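PDB 6NOB: beta-fructofuranosidase from Bifidobacterium adolescentis, which probably hydrolyses terminal, non-reducing beta-D-fructofuranoside residues of substrates such as sucrose. Local coordinates for residues G517-H525 with D625-N633; F573-V583 with F595-M605. One frame throughout, in Å; residues are numbered along the deposited sequence.

Contact 1. Residues G517-H525 with D625-N633; sequences GNAYYANVH and DAVDARALN
A classic beta bulge sets Asp625 and Ala626 against the single residue His525 and opens the antiparallel pairing of two strands in the C-terminal beta-sandwich of this GH32 enzyme. Asp625 N donates to His525 O, while His525 N donates to the O of the next residue, Ala626, and the pairing continues past the bulge. Val627 comes next, paired with Val524; both branched side chains turn to the interior, where Ile618 of the other sheet meets them. Asp628 and Asn523 form a hydrogen-bonded pair on the opposite face, their CB atoms 3.9 Å apart. With CG anti to the backbone N (chi1 175°), the carboxylate of Asp628 lies where Arg630, two residues on and on the same face, can grip it side-on: NE reaches OD1 at 3.0 Å and NH2 meets the syn lone pair of OD2 at 2.7 Å. Arg501 also pairs with OD1, which probably keeps the carboxylate ionised. Ala629 opposite Ala522 leaves room on the inner face for Leu616 and Val513. The aliphatic CB of Arg630 sits at the edge of the Tyr521 ring, whose hydroxyl bonds Glu584. Past Ala631, Leu632 lays its CB against Ala519 CB at 3.9 Å, a small partner suited to the bulkier leucine. One water finishes the polar face: it donates to Asp628 OD2 (2.7 Å) and Tyr521 OH (3.1 Å) and accepts from ND2 of Asn523, whose OD1 bonds Gln582 NE2.

Contact 2. Residues F573-V583 with F595-M605; sequences FDSGITDVRQV and FLNGGQTAGSM
Asn597 and the 579-582 backbone supply most of the polar contacts. Asn597 ND2 donates to Asp579 O (3.1 Å), the acceptor lying in the amide plane, while Asn597 OD1 receives Arg581 N at 2.9 Å and, weakly, Gln582 N. The second N-H of ND2 goes to Gln600 OE1, so both amide ends are engaged and the flip of the group is fixed. An alanine here would take away these amide bonds and is likely to leave Asp579 O and Arg581 N without their mates, letting the 577-581 loop shift. Farther along, Thr601 OG1 donates to Ser575 O at 3.0 Å, in the carbonyl plane.

Apolar packing centres on Leu596: CD1 touches Ser575 CB and Val580 CG2, whereas CD2 lies beside Val583 CG2 (3.8 Å). Ile577 fits between Gln600 and Thr601, its CD1 3.7 Å from Thr601 CG2.

The flexible thioether of Met605, bent at chi3 (64°), makes a CH-pi contact, CE 3.4 Å from the Phe573 ring centroid; SD stands farther above the same face, a Met-aromatic contact too.

Asn597 N bonds Gln582 O beside the Val583-Leu596 pair, closing the open end of the antiparallel 582-588/591-596 beta hairpin, while Phe573 and Met605 bring together the two sheets of a beta-sandwich.

The centres of contact 1 and contact 2 are about 16 Å apart, and both contacts reach one six-stranded antiparallel sheet, ordered 498-501, 624-632, 519-526, 582-588, 591-596, 601-606. Contact 1 joins the second and third of these strands, and contact 2 involves the last three. Their shared boundary is the neighbouring pair 519-526 and 582-588, where Val524 N and Val583 O are 2.8 Å apart and Asn523 OD1 meets Gln582 NE2. Along the chain, both segments of contact 2 fall between those of contact 1: a long-range pairing brackets a local hairpin. Segment 573-583 begins on the edge strand of the facing seven-stranded sheet, so together the contacts bind the C-terminal sandwich within and between its layers.

Contact 1. Residues G517-H525 with D625-N633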
loop_
_atom_site.group_PDB
_atom_site.type_symbol
_atom_site.label_atom_id
_atom_site.label_comp_id
_atom_site.label_asym_id
_atom_site.label_seq_id
_atom_site.Cartn_x
_atom_site.Cartn_y
_atom_site.Cartn_z
ATOM N N GLY A 517 3.972 -12.120 23.057
ATOM C CA GLY A 517 3.268 -12.185 21.792
ATOM C C GLY A 517 4.100 -11.851 20.575
ATOM O O GLY A 517 3.537 -11.673 19.490
ATOM N N ASN A 518 5.424 -11.759 20.729
ATOM C CA ASN A 518 6.348 -11.437 19.636
ATOM C C ASN A 518 5.963 -10.137 18.933
ATOM O O ASN A 518 6.066 -10.015 17.711
ATOM C CB ASN A 518 6.450 -12.587 18.633
ATOM C CG ASN A 518 7.827 -12.682 18.008
ATOM O OD1 ASN A 518 8.650 -11.778 18.164
ATOM N ND2 ASN A 518 8.090 -13.781 17.303
ATOM N N ALA A 519 5.521 -9.154 19.713
ATOM C CA ALA A 519 5.207 -7.825 19.200
ATOM C C ALA A 519 5.747 -6.808 20.190
ATOM O O ALA A 519 5.272 -6.742 21.327
ATOM C CB ALA A 519 3.699 -7.644 19.001
ATOM N N TYR A 520 6.734 -6.020 19.766
ATOM C CA TYR A 520 7.417 -5.124 20.688
ATOM C C TYR A 520 7.925 -3.891 19.953
ATOM O O TYR A 520 7.968 -3.839 18.722
ATOM C CB TYR A 520 8.584 -5.830 21.389
ATOM C CG TYR A 520 9.709 -6.235 20.458
ATOM C CD1 TYR A 520 9.683 -7.458 19.798
ATOM C CD2 TYR A 520 10.798 -5.398 20.243
ATOM C CE1 TYR A 520 10.710 -7.837 18.949
ATOM C CE2 TYR A 520 11.826 -5.765 19.395
ATOM C CZ TYR A 520 11.778 -6.987 18.753
ATOM O OH TYR A 520 12.801 -7.358 17.908
ATOM N N TYR A 521 8.326 -2.902 20.745
ATOM C CA TYR A 521 9.010 -1.707 20.277
ATOM C C TYR A 521 10.328 -1.594 21.029
ATOM O O TYR A 521 10.399 -1.921 22.217
ATOM C CB TYR A 521 8.139 -0.459 20.501
ATOM C CG TYR A 521 8.894 0.852 20.564
ATOM C CD1 TYR A 521 9.381 1.343 21.770
ATOM C CD2 TYR A 521 9.103 1.606 19.418
ATOM C CE1 TYR A 521 10.069 2.540 21.829
ATOM C CE2 TYR A 521 9.784 2.804 19.469
ATOM C CZ TYR A 521 10.267 3.266 20.675
ATOM O OH TYR A 521 10.950 4.459 20.727
ATOM N N ALA A 522 11.377 -1.139 20.345
ATOM C CA ALA A 522 12.674 -0.976 20.991
ATOM C C ALA A 522 13.350 0.301 20.516
ATOM O O ALA A 522 13.395 0.573 19.313
ATOM C CB ALA A 522 13.583 -2.179 20.726
ATOM N N ASN A 523 13.878 1.070 21.466
ATOM C CA ASN A 523 14.653 2.279 21.194
ATOM C C ASN A 523 16.030 2.089 21.818
ATOM O O ASN A 523 16.162 2.066 23.047
ATOM C CB ASN A 523 13.953 3.517 21.756
ATOM C CG ASN A 523 14.692 4.806 21.438
ATOM O OD1 ASN A 523 15.615 4.821 20.625
ATOM N ND2 ASN A 523 14.285 5.895 22.079
ATOM N N VAL A 524 17.052 1.949 20.977
ATOM C CA VAL A 524 18.411 1.653 21.418
ATOM C C VAL A 524 19.315 2.818 21.036
ATOM O O VAL A 524 19.270 3.298 19.897
ATOM C CB VAL A 524 18.931 0.338 20.808
ATOM C CG1 VAL A 524 20.323 0.013 21.340
ATOM C CG2 VAL A 524 17.963 -0.797 21.096
ATOM N N HIS A 525 20.138 3.261 21.985
ATOM C CA HIS A 525 21.087 4.349 21.776
ATOM C C HIS A 525 22.503 3.797 21.856
ATOM O O HIS A 525 22.905 3.256 22.892
ATOM C CB HIS A 525 20.887 5.458 22.809
ATOM C CG HIS A 525 19.693 6.317 22.541
ATOM N ND1 HIS A 525 19.675 7.277 21.553
ATOM C CD2 HIS A 525 18.472 6.353 23.124
ATOM C CE1 HIS A 525 18.495 7.872 21.543
ATOM N NE2 HIS A 525 17.747 7.330 22.486
ATOM N N ASP A 625 24.385 2.870 25.244
ATOM C CA ASP A 625 24.047 3.920 26.199
ATOM C C ASP A 625 22.737 3.623 26.922
ATOM O O ASP A 625 22.654 3.756 28.148
ATOM C CB ASP A 625 23.973 5.277 25.493
ATOM C CG ASP A 625 25.331 5.954 25.377
ATOM O OD1 ASP A 625 26.214 5.681 26.218
ATOM O OD2 ASP A 625 25.512 6.766 24.443
ATOM N N ALA A 626 21.702 3.220 26.186
ATOM C CA ALA A 626 20.393 3.016 26.792
ATOM C C ALA A 626 19.575 2.067 25.930
ATOM O O ALA A 626 19.794 1.950 24.721
ATOM C CB ALA A 626 19.647 4.344 26.977
ATOM N N VAL A 627 18.620 1.395 26.576
ATOM C CA VAL A 627 17.693 0.484 25.910
ATOM C C VAL A 627 16.295 0.750 26.455
ATOM O O VAL A 627 16.058 0.608 27.659
ATOM C CB VAL A 627 18.076 -0.995 26.113
ATOM C CG1 VAL A 627 16.952 -1.905 25.637
ATOM C CG2 VAL A 627 19.368 -1.318 25.378
ATOM N N ASP A 628 15.373 1.129 25.571
ATOM C CA ASP A 628 13.975 1.387 25.917
ATOM C C ASP A 628 13.133 0.408 25.108
ATOM O O ASP A 628 12.876 0.638 23.923
ATOM C CB ASP A 628 13.603 2.842 25.626
ATOM C CG ASP A 628 12.125 3.139 25.847
ATOM O OD1 ASP A 628 11.410 2.298 26.428
ATOM O OD2 ASP A 628 11.680 4.233 25.440
ATOM N N ALA A 629 12.713 -0.686 25.739
ATOM C CA ALA A 629 11.933 -1.728 25.084
ATOM C C ALA A 629 10.548 -1.788 25.709
ATOM O O ALA A 629 10.413 -1.732 26.937
ATOM C CB ALA A 629 12.626 -3.088 25.191
ATOM N N ARG A 630 9.524 -1.899 24.863
ATOM C CA ARG A 630 8.139 -1.899 25.311
ATOM C C ARG A 630 7.332 -2.891 24.487
ATOM O O ARG A 630 7.592 -3.089 23.296
ATOM C CB ARG A 630 7.496 -0.503 25.198
ATOM C CG ARG A 630 8.246 0.603 25.923
ATOM C CD ARG A 630 7.585 1.958 25.741
ATOM N NE ARG A 630 8.563 3.036 25.860
ATOM C CZ ARG A 630 8.256 4.317 26.035
ATOM N NH1 ARG A 630 6.987 4.697 26.118
ATOM N NH2 ARG A 630 9.221 5.220 26.127
ATOM N N ALA A 631 6.341 -3.502 25.131
ATOM C CA ALA A 631 5.405 -4.365 24.428
ATOM C C ALA A 631 4.577 -3.553 23.438
ATOM O O ALA A 631 4.247 -2.389 23.678
ATOM C CB ALA A 631 4.486 -5.077 25.420
ATOM N N LEU A 632 4.242 -4.178 22.313
ATOM C CA LEU A 632 3.463 -3.525 21.271
ATOM C C LEU A 632 1.998 -3.923 21.403
ATOM O O LEU A 632 1.681 -5.109 21.535
ATOM C CB LEU A 632 3.993 -3.883 19.881
ATOM C CG LEU A 632 3.610 -2.942 18.734
ATOM C CD1 LEU A 632 4.348 -1.618 18.858
ATOM C CD2 LEU A 632 3.902 -3.585 17.393
ATOM N N ASN A 633 1.113 -2.930 21.375
ATOM C CA ASN A 633 -0.315 -3.188 21.452
ATOM C C ASN A 633 -0.842 -3.709 20.116
ATOM O O ASN A 633 -0.189 -3.611 19.073
ATOM C CB ASN A 633 -1.077 -1.918 21.829
ATOM C CG ASN A 633 -0.749 -1.427 23.221
ATOM O OD1 ASN A 633 -0.565 -2.215 24.148
ATOM N ND2 ASN A 633 -0.677 -0.111 23.376
HETATM O O HOH W 1 11.509 5.900 23.385
#

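Contact 2. Residues F573-V583 with F595-M605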
loop_
_atom_site.group_PDB
_atom_site.type_symbol
_atom_site.label_atom_id
_atom_site.label_comp_id
_atom_site.label_asym_id
_atom_site.label_seq_id
_atom_site.Cartn_x
_atom_site.Cartn_y
_atom_site.Cartn_z
ATOM N N PHE A 573 20.914 -5.570 2.624
ATOM C CA PHE A 573 19.995 -4.524 3.080
ATOM C C PHE A 573 20.770 -3.383 3.746
ATOM O O PHE A 573 20.572 -3.047 4.911
ATOM C CB PHE A 573 18.946 -5.110 4.014
ATOM C CG PHE A 573 18.092 -6.164 3.373
ATOM C CD1 PHE A 573 17.128 -5.823 2.435
ATOM C CD2 PHE A 573 18.255 -7.496 3.703
ATOM C CE1 PHE A 573 16.340 -6.797 1.842
ATOM C CE2 PHE A 573 17.473 -8.473 3.117
ATOM C CZ PHE A 573 16.515 -8.124 2.184
ATOM N N ASP A 574 21.669 -2.787 2.963
ATOM C CA ASP A 574 22.485 -1.675 3.435
ATOM C C ASP A 574 21.608 -0.483 3.800
ATOM O O ASP A 574 20.803 -0.018 2.987
ATOM C CB ASP A 574 23.492 -1.284 2.350
ATOM C CG ASP A 574 24.582 -0.351 2.855
ATOM O OD1 ASP A 574 24.359 0.373 3.847
ATOM O OD2 ASP A 574 25.670 -0.339 2.244
ATOM N N SER A 575 21.777 0.022 5.027
ATOM C CA SER A 575 20.974 1.159 5.472
ATOM C C SER A 575 21.270 2.413 4.660
ATOM O O SER A 575 20.418 3.303 4.564
ATOM C CB SER A 575 21.205 1.425 6.961
ATOM O OG SER A 575 22.401 2.155 7.177
ATOM N N GLY A 576 22.463 2.506 4.076
ATOM C CA GLY A 576 22.812 3.634 3.240
ATOM C C GLY A 576 23.290 4.866 3.972
ATOM O O GLY A 576 23.442 5.921 3.345
ATOM N N ILE A 577 23.527 4.780 5.279
ATOM C CA ILE A 577 24.034 5.907 6.049
ATOM C C ILE A 577 25.174 5.430 6.936
ATOM O O ILE A 577 25.320 4.239 7.225
ATOM C CB ILE A 577 22.943 6.585 6.908
ATOM C CG1 ILE A 577 22.541 5.680 8.073
ATOM C CG2 ILE A 577 21.733 6.955 6.060
ATOM C CD1 ILE A 577 21.692 6.376 9.112
ATOM N N THR A 578 25.988 6.385 7.365
ATOM C CA THR A 578 27.058 6.137 8.316
ATOM C C THR A 578 26.670 6.682 9.686
ATOM O O THR A 578 25.717 7.453 9.832
ATOM C CB THR A 578 28.366 6.780 7.848
ATOM O OG1 THR A 578 28.125 8.147 7.488
ATOM C CG2 THR A 578 28.920 6.042 6.641
ATOM N N ASP A 579 27.426 6.260 10.698
ATOM C CA ASP A 579 27.325 6.801 12.052
ATOM C C ASP A 579 25.909 6.649 12.617
ATOM O O ASP A 579 25.261 7.616 13.025
ATOM C CB ASP A 579 27.780 8.263 12.081
ATOM C CG ASP A 579 29.236 8.425 11.691
ATOM O OD1 ASP A 579 30.101 7.817 12.358
ATOM O OD2 ASP A 579 29.513 9.158 10.717
ATOM N N VAL A 580 25.436 5.403 12.636
ATOM C CA VAL A 580 24.165 5.097 13.280
ATOM C C VAL A 580 24.351 5.142 14.790
ATOM O O VAL A 580 25.252 4.497 15.340
ATOM C CB VAL A 580 23.643 3.726 12.825
ATOM C CG1 VAL A 580 22.366 3.373 13.568
ATOM C CG2 VAL A 580 23.413 3.711 11.319
ATOM N N ARG A 581 23.503 5.913 15.469
ATOM C CA ARG A 581 23.604 6.034 16.919
ATOM C C ARG A 581 22.283 5.698 17.597
ATOM O O ARG A 581 22.269 5.243 18.746
ATOM C CB ARG A 581 24.060 7.440 17.310
ATOM C CG ARG A 581 25.457 7.791 16.837
ATOM C CD ARG A 581 26.503 6.885 17.466
ATOM N NE ARG A 581 27.845 7.211 16.992
ATOM C CZ ARG A 581 28.402 6.690 15.904
ATOM N NH1 ARG A 581 29.627 7.050 15.546
ATOM N NH2 ARG A 581 27.737 5.807 15.172
ATOM N N GLN A 582 21.169 5.923 16.907
ATOM C CA GLN A 582 19.851 5.567 17.415
ATOM C C GLN A 582 19.229 4.515 16.511
ATOM O O GLN A 582 19.176 4.691 15.289
ATOM C CB GLN A 582 18.929 6.786 17.506
ATOM C CG GLN A 582 17.583 6.466 18.139
ATOM C CD GLN A 582 16.699 7.685 18.311
ATOM O OE1 GLN A 582 16.936 8.734 17.710
ATOM N NE2 GLN A 582 15.668 7.551 19.136
ATOM N N VAL A 583 18.763 3.425 17.114
ATOM C CA VAL A 583 18.047 2.368 16.410
ATOM C C VAL A 583 16.670 2.237 17.045
ATOM O O VAL A 583 16.557 1.937 18.241
ATOM C CB VAL A 583 18.800 1.030 16.461
ATOM C CG1 VAL A 583 17.966 -0.061 15.811
ATOM C CG2 VAL A 583 20.153 1.154 15.777
ATOM N N PHE A 595 13.899 2.310 12.129
ATOM C CA PHE A 595 14.204 3.710 11.869
ATOM C C PHE A 595 15.510 4.070 12.562
ATOM O O PHE A 595 15.666 3.833 13.764
ATOM C CB PHE A 595 13.055 4.609 12.339
ATOM C CG PHE A 595 11.747 4.282 11.682
ATOM C CD1 PHE A 595 10.898 3.333 12.230
ATOM C CD2 PHE A 595 11.385 4.893 10.492
ATOM C CE1 PHE A 595 9.705 3.015 11.614
ATOM C CE2 PHE A 595 10.193 4.580 9.871
ATOM C CZ PHE A 595 9.349 3.640 10.434
ATOM N N LEU A 596 16.448 4.626 11.801
ATOM C CA LEU A 596 17.781 4.935 12.294
ATOM C C LEU A 596 17.984 6.441 12.369
ATOM O O LEU A 596 17.523 7.183 11.494
ATOM C CB LEU A 596 18.852 4.310 11.397
ATOM C CG LEU A 596 18.709 2.810 11.134
ATOM C CD1 LEU A 596 19.895 2.290 10.342
ATOM C CD2 LEU A 596 18.573 2.055 12.444
ATOM N N ASN A 597 18.675 6.882 13.421
ATOM C CA ASN A 597 19.013 8.292 13.615
ATOM C C ASN A 597 17.774 9.182 13.529
ATOM O O ASN A 597 17.797 10.262 12.937
ATOM C CB ASN A 597 20.078 8.740 12.613
ATOM C CG ASN A 597 21.467 8.265 12.991
ATOM O OD1 ASN A 597 21.645 7.549 13.976
ATOM N ND2 ASN A 597 22.463 8.664 12.207
ATOM N N GLY A 598 16.677 8.716 14.125
ATOM C CA GLY A 598 15.451 9.489 14.132
ATOM C C GLY A 598 14.767 9.610 12.791
ATOM O O GLY A 598 13.991 10.546 12.585
ATOM N N GLY A 599 15.033 8.692 11.870
ATOM C CA GLY A 599 14.422 8.724 10.562
ATOM C C GLY A 599 15.332 9.130 9.428
ATOM O O GLY A 599 14.838 9.353 8.316
ATOM N N GLN A 600 16.638 9.255 9.674
ATOM C CA GLN A 600 17.576 9.518 8.589
ATOM C C GLN A 600 17.450 8.463 7.500
ATOM O O GLN A 600 17.533 8.773 6.305
ATOM C CB GLN A 600 19.000 9.570 9.140
ATOM C CG GLN A 600 20.047 10.032 8.151
ATOM C CD GLN A 600 21.425 10.110 8.776
ATOM O OE1 GLN A 600 21.565 10.106 10.001
ATOM N NE2 GLN A 600 22.453 10.173 7.938
ATOM N N THR A 601 17.230 7.212 7.896
ATOM C CA THR A 601 16.899 6.141 6.973
ATOM C C THR A 601 15.925 5.197 7.664
ATOM O O THR A 601 15.922 5.073 8.893
ATOM C CB THR A 601 18.156 5.391 6.502
ATOM O OG1 THR A 601 17.807 4.477 5.455
ATOM C CG2 THR A 601 18.788 4.627 7.650
ATOM N N ALA A 602 15.076 4.559 6.866
ATOM C CA ALA A 602 14.097 3.601 7.360
ATOM C C ALA A 602 14.243 2.297 6.591
ATOM O O ALA A 602 14.520 2.309 5.389
ATOM C CB ALA A 602 12.670 4.136 7.217
ATOM N N GLY A 603 14.060 1.176 7.288
ATOM C CA GLY A 603 14.165 -0.131 6.662
ATOM C C GLY A 603 13.170 -1.132 7.211
ATOM O O GLY A 603 13.015 -1.250 8.431
ATOM N N SER A 604 12.501 -1.867 6.325
ATOM C CA SER A 604 11.401 -2.728 6.741
ATOM C C SER A 604 11.229 -3.864 5.742
ATOM O O SER A 604 11.638 -3.764 4.582
ATOM C CB SER A 604 10.099 -1.932 6.875
ATOM O OG SER A 604 9.754 -1.311 5.651
ATOM N N MET A 605 10.605 -4.945 6.212
ATOM C CA MET A 605 10.338 -6.123 5.392
ATOM C C MET A 605 9.475 -7.095 6.183
ATOM O O MET A 605 9.424 -7.048 7.416
ATOM C CB MET A 605 11.630 -6.818 4.950
ATOM C CG MET A 605 12.349 -7.549 6.076
ATOM S SD MET A 605 13.911 -8.277 5.547
ATOM C CE MET A 605 14.834 -6.804 5.115
HETATM O O HOH W 2 25.123 9.954 9.387
#